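Local coordinates for septation protein imp2 (Schizosaccharomyces pombe, PDB 5C1F), which binds phospholipid membranes through its F-BAR domain, links them to the cytoskeleton, is required for normal septation and takes part in disassembly of the medial ring, at residues N34-A45 and V100-A108. Numbering follows the deposited sequence. Where two conformers were deposited one is given.
Sequences NEELRSFYHERA and VENAFTRYA
Phe104 drops as a knob into a hole made by Asn34, Leu37, Arg38 and Tyr41. One face of its ring lies against the helix backbone at Leu37 and Arg38, a close approach that a flat side chain permits. Around the rim, CE1 meets Leu37 CB at 3.5 Å, while CE2 touches CD2 of Tyr41 at 3.4 Å; the two rings lie rim to rim, their planes only 11° apart. Cutting Phe104 back to an alanine is likely to open a gap between Leu37 and Tyr41 and leave the Tyr41 ring without its rim partner. Tyr41 is itself sandwiched: Val100 CG1 makes a CH-pi contact 3.9 Å from the ring centroid, and Phe40 covers the opposite face. Asn34 suits its place because its amide serves a helix carbonyl. With CG anti to the backbone N (chi1 -172°), ND2 donates an almost straight hydrogen bond of 2.9 Å to Phe104 O, entering above the carbonyl plane, on the face opposite Ala108 N. Segments 34-45 and 100-108, whose axes come within 8.5 Å and run nearly antiparallel, pair helix 18-59 with helix 69-155 in the elongated helical bundle of the F-BAR domain. Helix 162-252 adds Leu222 on Phe104 and Phe229 against Tyr41, and Met78 of the second subunit also packs on Tyr41. Toward the other border the contact turns polar. Glu101, extended beyond CG, presents OE2 to His42 ND1 at 2.7 Å, near the imidazole plane but above that of the carboxylate. Arg38 bends at chi2 and chi3, its aliphatic part crossing Phe104 CB, and its guanidinium grips Glu35 side-on through NE and NH2. NH1 is left to a long salt bridge of 3.9 Å with Glu101 OE2.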
# COMPACT_ATOMS: atom_id res chain seq x y z
N ASN A 34 -23.11 -3.20 11.88
CA ASN A 34 -22.12 -4.25 11.70
C ASN A 34 -21.75 -4.45 10.24
O ASN A 34 -20.59 -4.67 9.90
CB ASN A 34 -22.65 -5.56 12.30
CG ASN A 34 -21.60 -6.65 12.33
OD1 ASN A 34 -20.70 -6.63 13.17
ND2 ASN A 34 -21.71 -7.61 11.42
N GLU A 35 -22.75 -4.36 9.36
CA GLU A 35 -22.53 -4.58 7.94
C GLU A 35 -21.79 -3.40 7.29
O GLU A 35 -21.01 -3.59 6.36
CB GLU A 35 -23.87 -4.83 7.23
CG GLU A 35 -23.80 -4.89 5.71
CD GLU A 35 -22.92 -6.02 5.19
OE1 GLU A 35 -22.70 -7.00 5.93
OE2 GLU A 35 -22.44 -5.92 4.04
N GLU A 36 -22.04 -2.19 7.79
CA GLU A 36 -21.35 -1.01 7.30
C GLU A 36 -19.85 -1.12 7.52
O GLU A 36 -19.05 -0.86 6.61
CB GLU A 36 -21.87 0.25 7.98
CG GLU A 36 -23.22 0.71 7.50
CD GLU A 36 -23.65 2.01 8.14
OE1 GLU A 36 -23.18 2.31 9.26
OE2 GLU A 36 -24.45 2.74 7.52
N LEU A 37 -19.46 -1.50 8.73
CA LEU A 37 -18.06 -1.63 9.08
C LEU A 37 -17.41 -2.80 8.36
O LEU A 37 -16.25 -2.72 7.95
CB LEU A 37 -17.90 -1.77 10.60
CG LEU A 37 -18.12 -0.46 11.37
CD1 LEU A 37 -18.30 -0.72 12.86
CD2 LEU A 37 -16.96 0.50 11.12
N ARG A 38 -18.16 -3.89 8.19
CA ARG A 38 -17.65 -5.03 7.44
C ARG A 38 -17.30 -4.62 6.02
O ARG A 38 -16.24 -4.95 5.51
CB ARG A 38 -18.68 -6.17 7.41
CG ARG A 38 -18.12 -7.46 6.81
CD ARG A 38 -19.20 -8.27 6.10
NE ARG A 38 -19.85 -7.49 5.05
CZ ARG A 38 -19.34 -7.27 3.84
NH1 ARG A 38 -18.16 -7.77 3.52
NH2 ARG A 38 -20.01 -6.55 2.96
N SER A 39 -18.22 -3.88 5.40
CA SER A 39 -18.03 -3.39 4.04
C SER A 39 -16.84 -2.45 3.93
O SER A 39 -16.08 -2.49 2.97
CB SER A 39 -19.30 -2.69 3.55
OG SER A 39 -19.12 -2.15 2.25
N PHE A 40 -16.69 -1.59 4.94
CA PHE A 40 -15.57 -0.65 4.99
C PHE A 40 -14.24 -1.39 5.03
O PHE A 40 -13.34 -1.12 4.22
CB PHE A 40 -15.71 0.27 6.21
CG PHE A 40 -14.58 1.25 6.36
CD1 PHE A 40 -14.61 2.47 5.71
CD2 PHE A 40 -13.49 0.95 7.17
CE1 PHE A 40 -13.57 3.37 5.85
CE2 PHE A 40 -12.45 1.85 7.32
CZ PHE A 40 -12.49 3.06 6.66
N TYR A 41 -14.11 -2.33 5.96
CA TYR A 41 -12.85 -3.05 6.13
C TYR A 41 -12.64 -4.09 5.05
O TYR A 41 -11.50 -4.50 4.79
CB TYR A 41 -12.80 -3.70 7.52
CG TYR A 41 -12.55 -2.69 8.61
CD1 TYR A 41 -11.35 -1.99 8.67
CD2 TYR A 41 -13.51 -2.43 9.57
CE1 TYR A 41 -11.12 -1.06 9.66
CE2 TYR A 41 -13.29 -1.50 10.57
CZ TYR A 41 -12.09 -0.82 10.61
OH TYR A 41 -11.87 0.11 11.61
N HIS A 42 -13.72 -4.52 4.40
CA HIS A 42 -13.61 -5.39 3.23
C HIS A 42 -12.82 -4.68 2.14
O HIS A 42 -11.91 -5.25 1.55
CB HIS A 42 -14.99 -5.78 2.71
CG HIS A 42 -14.96 -6.49 1.40
ND1 HIS A 42 -14.64 -7.82 1.27
CD2 HIS A 42 -15.22 -6.05 0.14
CE1 HIS A 42 -14.70 -8.17 0.00
NE2 HIS A 42 -15.05 -7.11 -0.71
N GLU A 43 -13.19 -3.43 1.88
CA GLU A 43 -12.52 -2.62 0.87
C GLU A 43 -11.07 -2.33 1.27
O GLU A 43 -10.15 -2.45 0.46
CB GLU A 43 -13.28 -1.32 0.64
CG GLU A 43 -12.60 -0.32 -0.28
CD GLU A 43 -12.61 -0.74 -1.74
OE1 GLU A 43 -13.19 -1.79 -2.06
OE2 GLU A 43 -12.03 -0.00 -2.57
N ARG A 44 -10.88 -1.97 2.54
CA ARG A 44 -9.55 -1.67 3.08
C ARG A 44 -8.59 -2.85 2.92
O ARG A 44 -7.40 -2.66 2.68
CB ARG A 44 -9.66 -1.29 4.56
CG ARG A 44 -8.35 -0.87 5.20
CD ARG A 44 -7.71 0.28 4.45
NE ARG A 44 -6.40 0.61 5.01
CZ ARG A 44 -5.27 0.04 4.63
NH1 ARG A 44 -5.27 -0.90 3.69
NH2 ARG A 44 -4.12 0.40 5.20
N ALA A 45 -9.13 -4.06 3.03
CA ALA A 45 -8.33 -5.27 2.89
C ALA A 45 -7.95 -5.51 1.43
O ALA A 45 -6.82 -5.89 1.12
CB ALA A 45 -9.08 -6.47 3.44
N VAL A 100 -10.08 -8.96 10.85
CA VAL A 100 -10.86 -7.73 10.93
C VAL A 100 -12.19 -7.88 10.19
O VAL A 100 -13.24 -7.96 10.82
CB VAL A 100 -10.07 -6.52 10.39
CG1 VAL A 100 -10.85 -5.24 10.60
CG2 VAL A 100 -8.73 -6.43 11.09
N GLU A 101 -12.14 -7.93 8.86
CA GLU A 101 -13.36 -8.08 8.06
C GLU A 101 -14.22 -9.27 8.48
O GLU A 101 -15.40 -9.12 8.77
CB GLU A 101 -13.00 -8.22 6.58
CG GLU A 101 -14.19 -8.62 5.70
CD GLU A 101 -13.77 -8.95 4.28
OE1 GLU A 101 -12.58 -8.81 3.95
OE2 GLU A 101 -14.65 -9.36 3.49
N ASN A 102 -13.62 -10.46 8.50
CA ASN A 102 -14.36 -11.67 8.82
C ASN A 102 -14.86 -11.71 10.26
O ASN A 102 -15.75 -12.49 10.59
CB ASN A 102 -13.51 -12.91 8.54
CG ASN A 102 -13.31 -13.15 7.05
OD1 ASN A 102 -14.07 -12.64 6.22
ND2 ASN A 102 -12.30 -13.94 6.71
N ALA A 103 -14.28 -10.87 11.12
CA ALA A 103 -14.73 -10.78 12.50
C ALA A 103 -16.16 -10.23 12.55
O ALA A 103 -16.97 -10.68 13.35
CB ALA A 103 -13.79 -9.90 13.32
N PHE A 104 -16.45 -9.27 11.68
CA PHE A 104 -17.80 -8.74 11.54
C PHE A 104 -18.73 -9.80 10.98
O PHE A 104 -19.90 -9.88 11.36
CB PHE A 104 -17.82 -7.50 10.64
CG PHE A 104 -17.01 -6.36 11.17
CD1 PHE A 104 -17.53 -5.51 12.14
CD2 PHE A 104 -15.73 -6.12 10.70
CE1 PHE A 104 -16.79 -4.46 12.63
CE2 PHE A 104 -14.98 -5.07 11.19
CZ PHE A 104 -15.51 -4.24 12.15
N THR A 105 -18.21 -10.61 10.06
CA THR A 105 -18.99 -11.67 9.43
C THR A 105 -19.38 -12.73 10.46
O THR A 105 -20.53 -13.16 10.51
CB THR A 105 -18.21 -12.35 8.29
OG1 THR A 105 -17.91 -11.38 7.28
CG2 THR A 105 -19.03 -13.48 7.68
N ARG A 106 -18.42 -13.11 11.30
CA ARG A 106 -18.66 -14.10 12.35
C ARG A 106 -19.60 -13.54 13.42
O ARG A 106 -20.34 -14.28 14.05
CB ARG A 106 -17.33 -14.55 12.98
CG ARG A 106 -16.42 -15.31 12.02
CD ARG A 106 -15.17 -15.87 12.70
NE ARG A 106 -14.29 -14.81 13.22
CZ ARG A 106 -13.22 -14.34 12.58
NH1 ARG A 106 -12.49 -13.39 13.14
NH2 ARG A 106 -12.87 -14.82 11.39
N TYR A 107 -19.56 -12.22 13.61
CA TYR A 107 -20.45 -11.56 14.56
C TYR A 107 -21.89 -11.58 14.05
O TYR A 107 -22.81 -11.85 14.81
CB TYR A 107 -20.01 -10.11 14.81
CG TYR A 107 -20.88 -9.42 15.83
CD1 TYR A 107 -20.58 -9.49 17.18
CD2 TYR A 107 -22.01 -8.71 15.45
CE1 TYR A 107 -21.38 -8.87 18.13
CE2 TYR A 107 -22.82 -8.09 16.38
CZ TYR A 107 -22.50 -8.17 17.72
OH TYR A 107 -23.30 -7.56 18.66
N ALA A 108 -22.06 -11.30 12.76
CA ALA A 108 -23.39 -11.29 12.16
C ALA A 108 -24.02 -12.68 12.19
O ALA A 108 -25.24 -12.82 12.28
CB ALA A 108 -23.33 -10.77 10.74
O HOH W 1 -11.63 -8.55 1.30